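Local coordinates for protein methylthioribose-1-phosphate isomerase (Saccharomyces cerevisiae, PDB 1W2W) that catalyses the interconversion of methylthioribose-1-phosphate and methylthioribulose-1-phosphate, the first step of methionine salvage from methylthioribose-1-phosphate, at residues 134-137 with 138-142; 114-117 with 118-121. One frame throughout, in Å; residues are numbered along the deposited sequence.

Both contacts are local, joining side chains mostly three or four residues apart along one helix: contact 1 lies on helix 129-168 and contact 2 on helix 111-124, which comes just before it in the chain. Their centres are 12 Å apart, and each mixes buried and exposed residues. The apolar faces meet where L136 CD1 packs on I119 CG1 at 3.8 Å, and Y139 OH lies 2.8 Å from S115 OG in a probable hydrogen bond. Their chemistry differs: contact 1 turns an aromatic and sulfur face toward the N-terminal strand and loop, whereas contact 2 combines an aliphatic face between helices with an outer side of valine and asparagine.

Contact 1: residues 134-137 with 138-142; sequences GSLY and NYVCE
With chi1 at 175°, Y137 sets CG anti to the backbone N, so that the ring stands out from the helix, while C141, its CB-SG bond turned beside its own backbone N, sends the sulfur back over that ring. The result is a Cys sulfur-aromatic contact one helical turn apart, on the long helix 129-168 in the N-terminal part of the isomerase, within its initiation factor 2 subunit family region. SG stands 3.8 Å from the ring centroid and 20° off the normal, which places it over the face. It is displaced toward the rim at the hydroxyl end, as the 3.6 Å approach of SG to Y137 CZ confirms. Beyond the ring, Y137 OH is hydrogen-bonded to the backbone O of R10, and P13 and V16 touch the side chain; the tyrosine thus ties the helix to the N-terminal part of the chain. An alanine at Y137 is likely to leave the sulfur of C141 without its aromatic partner and the carbonyl of R10 without this hydroxyl.

The buried flank is built differently. L136 CD1 meets V140 CG1 at 4.0 Å and approaches Y139 CD2 obliquely at 4.2 Å, one methyl serving both neighbours. V64 and L65 of helix 53-73 touch L136 as well, L62 and L65 reach V140, and S115 of helix 111-124 partners the Y139 hydroxyl. On the exposed side, the N138 and Y137 side chains cross at about a right angle, amide and ring planes 57° apart, with OD1 3.6 Å from Y137 CD2. Regular alpha-helical bonds underlie all of this: V140 N donates to L136 O at 2.8 Å, and C141 N to Y137 O at 3.1 Å.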
loop_
_atom_site.group_PDB
_atom_site.type_symbol
_atom_site.label_atom_id
_atom_site.label_comp_id
_atom_site.label_asym_id
_atom_site.label_seq_id
_atom_site.Cartn_x
_atom_site.Cartn_y
_atom_site.Cartn_z
ATOM N N GLY A 134 7.228 -45.271 1.871
ATOM C CA GLY A 134 8.491 -45.236 1.159
ATOM C C GLY A 134 8.438 -44.424 -0.123
ATOM O O GLY A 134 9.356 -43.656 -0.408
ATOM N N SER A 135 7.365 -44.590 -0.892
ATOM C CA SER A 135 7.249 -43.908 -2.181
ATOM C C SER A 135 6.960 -42.419 -1.987
ATOM O O SER A 135 7.419 -41.581 -2.769
ATOM C CB SER A 135 6.143 -44.548 -3.024
ATOM O OG SER A 135 6.453 -45.908 -3.303
ATOM N N LEU A 136 6.192 -42.097 -0.952
ATOM C CA LEU A 136 5.906 -40.709 -0.622
ATOM C C LEU A 136 7.158 -39.983 -0.141
ATOM O O LEU A 136 7.370 -38.815 -0.493
ATOM C CB LEU A 136 4.785 -40.613 0.421
ATOM C CG LEU A 136 4.358 -39.203 0.845
ATOM C CD1 LEU A 136 3.893 -38.369 -0.345
ATOM C CD2 LEU A 136 3.283 -39.244 1.935
ATOM N N TYR A 137 7.985 -40.661 0.657
ATOM C CA TYR A 137 9.277 -40.105 1.048
ATOM C C TYR A 137 10.088 -39.748 -0.197
ATOM O O TYR A 137 10.638 -38.643 -0.306
ATOM C CB TYR A 137 10.090 -41.109 1.874
ATOM C CG TYR A 137 11.493 -40.619 2.189
ATOM C CD1 TYR A 137 11.717 -39.700 3.214
ATOM C CD2 TYR A 137 12.593 -41.074 1.465
ATOM C CE1 TYR A 137 13.008 -39.247 3.505
ATOM C CE2 TYR A 137 13.870 -40.628 1.752
ATOM C CZ TYR A 137 14.070 -39.720 2.767
ATOM O OH TYR A 137 15.349 -39.284 3.049
ATOM N N ASN A 138 10.175 -40.694 -1.129
ATOM C CA ASN A 138 10.875 -40.426 -2.388
ATOM C C ASN A 138 10.248 -39.235 -3.104
ATOM O O ASN A 138 10.961 -38.376 -3.640
ATOM C CB ASN A 138 10.890 -41.660 -3.295
ATOM C CG ASN A 138 11.812 -42.740 -2.767
ATOM O OD1 ASN A 138 12.618 -42.487 -1.871
ATOM N ND2 ASN A 138 11.698 -43.944 -3.311
ATOM N N TYR A 139 8.920 -39.180 -3.110
ATOM C CA TYR A 139 8.236 -38.114 -3.834
ATOM C C TYR A 139 8.572 -36.745 -3.249
ATOM O O TYR A 139 8.887 -35.790 -3.987
ATOM C CB TYR A 139 6.711 -38.295 -3.859
ATOM C CG TYR A 139 6.048 -37.042 -4.389
ATOM C CD1 TYR A 139 6.056 -36.763 -5.746
ATOM C CD2 TYR A 139 5.437 -36.130 -3.530
ATOM C CE1 TYR A 139 5.467 -35.614 -6.242
ATOM C CE2 TYR A 139 4.839 -34.968 -4.020
ATOM C CZ TYR A 139 4.866 -34.721 -5.378
ATOM O OH TYR A 139 4.291 -33.598 -5.916
ATOM N N VAL A 140 8.488 -36.631 -1.927
ATOM C CA VAL A 140 8.728 -35.328 -1.311
ATOM C C VAL A 140 10.182 -34.871 -1.447
ATOM O O VAL A 140 10.445 -33.677 -1.644
ATOM C CB VAL A 140 8.208 -35.225 0.142
ATOM C CG1 VAL A 140 6.730 -35.581 0.189
ATOM C CG2 VAL A 140 9.019 -36.093 1.099
ATOM N N CYS A 141 11.126 -35.810 -1.366
ATOM C CA CYS A 141 12.520 -35.476 -1.599
ATOM C C CYS A 141 12.697 -34.925 -3.005
ATOM O O CYS A 141 13.404 -33.931 -3.202
ATOM C CB CYS A 141 13.430 -36.689 -1.384
ATOM S SG CYS A 141 13.581 -37.097 0.378
ATOM N N GLU A 142 12.051 -35.572 -3.972
ATOM C CA GLU A 142 12.176 -35.163 -5.366
ATOM C C GLU A 142 11.511 -33.814 -5.606
ATOM O O GLU A 142 12.089 -32.960 -6.280
ATOM C CB GLU A 142 11.595 -36.219 -6.298
ATOM C CG GLU A 142 12.509 -37.430 -6.418
ATOM C CD GLU A 142 11.767 -38.664 -6.881
ATOM O OE1 GLU A 142 10.754 -38.506 -7.601
ATOM O OE2 GLU A 142 12.207 -39.781 -6.518
#

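Contact 2: residues 114-117 with 118-121; sequences NSLV and EIKN
L116 and I119 meet through their methyl ends, L116 CD2 lying 4.0 Å from I119 CD1. In both, the gamma carbon (CG of L116, CG1 of I119) lies beside the backbone N (chi1 -63° for L116, -67° for I119), and the second torsion is extended. The I119 chain also runs back along the preceding turn, its CG1 passing 3.4 Å from S115 O. The two aliphatic groups serve different neighbours: L116 packs on L102 and L103 of helix 88-103, I119 on F132 and L136 of helix 129-168.

On the outer side V117 and N121 lie alongside each other and point the same way. V117 places CG1 anti to its backbone N (chi1 165°), and that methyl comes within 4.1 Å of N121 ND2, a loose van der Waals approach. The charged chains of this turn, E118 and K120, go different ways. E118 bends at its second torsion, folding its carboxylate end away from 114-117 while its side chain packs on Y139. K120 is extended beyond CG, which passes 3.4 Å from L116 O before NZ reaches D100 of helix 88-103 in a salt bridge, and N114 ND2 is hydrogen-bonded to the backbone of a different protein chain of the assembly.

Beneath these chains the backbone bonds are uneven. I119 N donates to S115 O at 2.9 Å, in the carbonyl plane, whereas the bond from E118 N to N114 O is weak at 3.4 Å. The pattern is that of an amphipathic alpha-helix in a helical bundle: S115, L116 and I119 are buried against helices 53-73, 88-103 and 129-168, while V117 and N121 stay on the exposed side.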
loop_
_atom_site.group_PDB
_atom_site.type_symbol
_atom_site.label_atom_id
_atom_site.label_comp_id
_atom_site.label_asym_id
_atom_site.label_seq_id
_atom_site.Cartn_x
_atom_site.Cartn_y
_atom_site.Cartn_z
ATOM N N ASN A 114 -1.483 -29.693 -7.722
ATOM C CA ASN A 114 -0.608 -30.474 -8.578
ATOM C C ASN A 114 0.146 -31.573 -7.822
ATOM O O ASN A 114 0.286 -32.702 -8.309
ATOM C CB ASN A 114 0.342 -29.559 -9.359
ATOM C CG ASN A 114 -0.366 -28.828 -10.500
ATOM O OD1 ASN A 114 -1.439 -29.243 -10.958
ATOM N ND2 ASN A 114 0.234 -27.734 -10.959
ATOM N N SER A 115 0.621 -31.245 -6.627
ATOM C CA SER A 115 1.265 -32.223 -5.765
ATOM C C SER A 115 0.269 -33.246 -5.219
ATOM O O SER A 115 0.575 -34.431 -5.158
ATOM C CB SER A 115 1.987 -31.537 -4.603
ATOM O OG SER A 115 3.298 -31.134 -4.991
ATOM N N LEU A 116 -0.909 -32.805 -4.795
ATOM C CA LEU A 116 -1.847 -33.759 -4.195
ATOM C C LEU A 116 -2.359 -34.776 -5.219
ATOM O O LEU A 116 -2.607 -35.933 -4.876
ATOM C CB LEU A 116 -3.011 -33.049 -3.500
ATOM C CG LEU A 116 -2.598 -32.174 -2.308
ATOM C CD1 LEU A 116 -3.823 -31.558 -1.639
ATOM C CD2 LEU A 116 -1.732 -32.926 -1.293
ATOM N N VAL A 117 -2.506 -34.351 -6.470
ATOM C CA VAL A 117 -2.864 -35.264 -7.559
ATOM C C VAL A 117 -1.810 -36.364 -7.683
ATOM O O VAL A 117 -2.140 -37.551 -7.773
ATOM C CB VAL A 117 -3.013 -34.505 -8.906
ATOM C CG1 VAL A 117 -3.014 -35.474 -10.091
ATOM C CG2 VAL A 117 -4.265 -33.626 -8.899
ATOM N N GLU A 118 -0.542 -35.965 -7.671
ATOM C CA GLU A 118 0.559 -36.906 -7.765
ATOM C C GLU A 118 0.573 -37.832 -6.553
ATOM O O GLU A 118 0.766 -39.042 -6.703
ATOM C CB GLU A 118 1.897 -36.178 -7.910
ATOM C CG GLU A 118 3.072 -37.076 -8.280
ATOM C CD GLU A 118 2.742 -38.114 -9.342
ATOM O OE1 GLU A 118 2.185 -37.754 -10.403
ATOM O OE2 GLU A 118 3.051 -39.300 -9.112
ATOM N N ILE A 119 0.358 -37.275 -5.360
ATOM C CA ILE A 119 0.336 -38.114 -4.157
ATOM C C ILE A 119 -0.806 -39.139 -4.234
ATOM O O ILE A 119 -0.618 -40.308 -3.865
ATOM C CB ILE A 119 0.256 -37.276 -2.870
ATOM C CG1 ILE A 119 1.551 -36.474 -2.684
ATOM C CG2 ILE A 119 -0.048 -38.182 -1.654
ATOM C CD1 ILE A 119 1.471 -35.355 -1.648
ATOM N N LYS A 120 -1.971 -38.714 -4.714
ATOM C CA LYS A 120 -3.079 -39.657 -4.923
ATOM C C LYS A 120 -2.740 -40.769 -5.919
ATOM O O LYS A 120 -3.131 -41.934 -5.726
ATOM C CB LYS A 120 -4.352 -38.939 -5.363
ATOM C CG LYS A 120 -5.057 -38.215 -4.236
ATOM C CD LYS A 120 -6.436 -37.762 -4.666
ATOM C CE LYS A 120 -7.121 -36.979 -3.570
ATOM N NZ LYS A 120 -8.554 -36.818 -3.937
ATOM N N ASN A 121 -2.026 -40.415 -6.983
ATOM C CA ASN A 121 -1.559 -41.410 -7.946
ATOM C C ASN A 121 -0.587 -42.396 -7.315
ATOM O O ASN A 121 -0.622 -43.602 -7.594
ATOM C CB ASN A 121 -0.889 -40.734 -9.144
ATOM C CG ASN A 121 -1.896 -40.142 -10.106
ATOM O OD1 ASN A 121 -3.058 -40.556 -10.137
ATOM N ND2 ASN A 121 -1.460 -39.164 -10.892
#